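PDB 5HGC: serpin from Taeniopygia guttata, which binds cortisol in a pocket of its serpin fold and belongs to a family of mostly serine protease inhibitors. Local coordinates for residues 283-286 against 287-291. Numbering follows the deposited sequence.
Sequences EISN and TLRKM
Arg289 reaches back toward Asn286 and gives one NH1 hydrogen to OD1 of the amide (NH1–OD1 2.8 Å, N-H...O 147°). The oxygen lies at the edge of the guanidinium, close to its plane, although the two flat groups are turned 40° apart. A bend at chi3 (-71°) folds the long arginine chain back along the helix, and one guanidinium face settles over Ser285, whose CB is 3.5 Å from NH1. Lys290 also turns back, its NZ 3.7 Å from Asn286 CB. These long polar chains suit the exposed side of the turn.

Three backbone bonds of the i to i+4 kind build the helix: Leu288 N to Ile284 O (3.0 Å), Arg289 N to Ser285 O and Lys290 N to Asn286 O.

On the buried side the apolar branches of Ile284 and Leu288 meet through their CD1 atoms at 3.8 Å, facing Ile42 and Phe46 of helix 39-52.

At the start of the helix, Glu283 OE2 accepts the Ser285 hydroxyl (OG–OE2 2.7 Å) through its syn lone pair, and it also takes the backbone N-H of Val317. A water joins Glu283 O to Thr287 OG1; Thr287 is buried, and its hydroxyl is met by this water and, weakly, by Glu29 OE1.

The segment is a short amphipathic helix, residues 285-290, with Ile284 at its N-cap, that directly follows the long strand 265-283 in this serpin fold and packs against helices 12-29 and 39-52.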
loop_
_atom_site.group_PDB
_atom_site.type_symbol
_atom_site.label_atom_id
_atom_site.label_comp_id
_atom_site.label_asym_id
_atom_site.label_seq_id
_atom_site.Cartn_x
_atom_site.Cartn_y
_atom_site.Cartn_z
ATOM N N GLU A 283 -8.133 -10.254 3.968
ATOM C CA GLU A 283 -8.911 -9.921 5.138
ATOM C C GLU A 283 -7.860 -9.727 6.237
ATOM O O GLU A 283 -7.160 -10.658 6.570
ATOM C CB GLU A 283 -9.965 -11.013 5.434
ATOM C CG GLU A 283 -11.155 -10.612 6.332
ATOM C CD GLU A 283 -10.769 -10.204 7.752
ATOM O OE1 GLU A 283 -9.919 -10.874 8.382
ATOM O OE2 GLU A 283 -11.297 -9.193 8.273
ATOM N N ILE A 284 -7.740 -8.513 6.772
ATOM C CA ILE A 284 -6.569 -8.087 7.570
ATOM C C ILE A 284 -6.760 -7.996 9.097
ATOM O O ILE A 284 -5.877 -7.484 9.806
ATOM C CB ILE A 284 -5.969 -6.759 7.029
ATOM C CG1 ILE A 284 -7.024 -5.640 6.947
ATOM C CG2 ILE A 284 -5.279 -6.959 5.667
ATOM C CD1 ILE A 284 -6.408 -4.243 6.797
ATOM N N SER A 285 -7.903 -8.497 9.583
ATOM C CA SER A 285 -8.239 -8.570 11.006
ATOM C C SER A 285 -7.170 -9.170 11.906
ATOM O O SER A 285 -6.786 -8.505 12.872
ATOM C CB SER A 285 -9.509 -9.378 11.201
ATOM O OG SER A 285 -10.616 -8.614 10.816
ATOM N N ASN A 286 -6.705 -10.404 11.619
ATOM C CA ASN A 286 -5.729 -11.090 12.486
ATOM C C ASN A 286 -4.519 -10.241 12.663
ATOM O O ASN A 286 -3.983 -10.137 13.796
ATOM C CB ASN A 286 -5.156 -12.361 11.870
ATOM C CG ASN A 286 -6.188 -13.364 11.513
ATOM O OD1 ASN A 286 -7.368 -13.240 11.859
ATOM N ND2 ASN A 286 -5.751 -14.382 10.789
ATOM N N THR A 287 -4.074 -9.688 11.515
ATOM C CA THR A 287 -2.827 -8.969 11.406
ATOM C C THR A 287 -2.967 -7.774 12.314
ATOM O O THR A 287 -2.097 -7.542 13.153
ATOM C CB THR A 287 -2.541 -8.543 9.957
ATOM O OG1 THR A 287 -2.690 -9.667 9.078
ATOM C CG2 THR A 287 -1.148 -7.979 9.844
ATOM N N LEU A 288 -4.095 -7.062 12.202
ATOM C CA LEU A 288 -4.317 -5.898 13.043
ATOM C C LEU A 288 -4.556 -6.283 14.504
ATOM O O LEU A 288 -4.143 -5.538 15.401
ATOM C CB LEU A 288 -5.432 -4.998 12.485
ATOM C CG LEU A 288 -5.216 -4.573 11.026
ATOM C CD1 LEU A 288 -6.500 -3.959 10.557
ATOM C CD2 LEU A 288 -4.036 -3.636 10.765
ATOM N N ARG A 289 -5.220 -7.420 14.752
ATOM C CA ARG A 289 -5.356 -7.942 16.133
ATOM C C ARG A 289 -3.962 -8.120 16.746
ATOM O O ARG A 289 -3.671 -7.553 17.823
ATOM C CB ARG A 289 -6.150 -9.236 16.190
ATOM C CG ARG A 289 -7.643 -9.070 16.387
ATOM C CD ARG A 289 -8.337 -10.427 16.557
ATOM N NE ARG A 289 -8.397 -11.221 15.309
ATOM C CZ ARG A 289 -9.451 -11.306 14.478
ATOM N NH1 ARG A 289 -9.369 -12.065 13.369
ATOM N NH2 ARG A 289 -10.587 -10.642 14.740
ATOM N N LYS A 290 -3.086 -8.829 16.013
ATOM C CA LYS A 290 -1.695 -9.012 16.414
ATOM C C LYS A 290 -1.005 -7.678 16.594
ATOM O O LYS A 290 -0.083 -7.594 17.380
ATOM C CB LYS A 290 -0.916 -9.882 15.436
ATOM C CG LYS A 290 -1.221 -11.345 15.574
ATOM C CD LYS A 290 -0.956 -12.116 14.286
ATOM C CE LYS A 290 -1.572 -13.516 14.374
ATOM N NZ LYS A 290 -2.088 -14.089 13.088
ATOM N N MET A 291 -1.422 -6.621 15.898
ATOM C CA MET A 291 -0.750 -5.325 16.113
ATOM C C MET A 291 -1.340 -4.501 17.230
ATOM O O MET A 291 -0.911 -3.355 17.471
ATOM C CB MET A 291 -0.663 -4.535 14.846
ATOM C CG MET A 291 0.295 -5.202 13.890
ATOM S SD MET A 291 0.167 -4.404 12.303
ATOM C CE MET A 291 0.900 -2.797 12.757
HETATM O O HOH W 1 -5.258 -11.066 8.710
#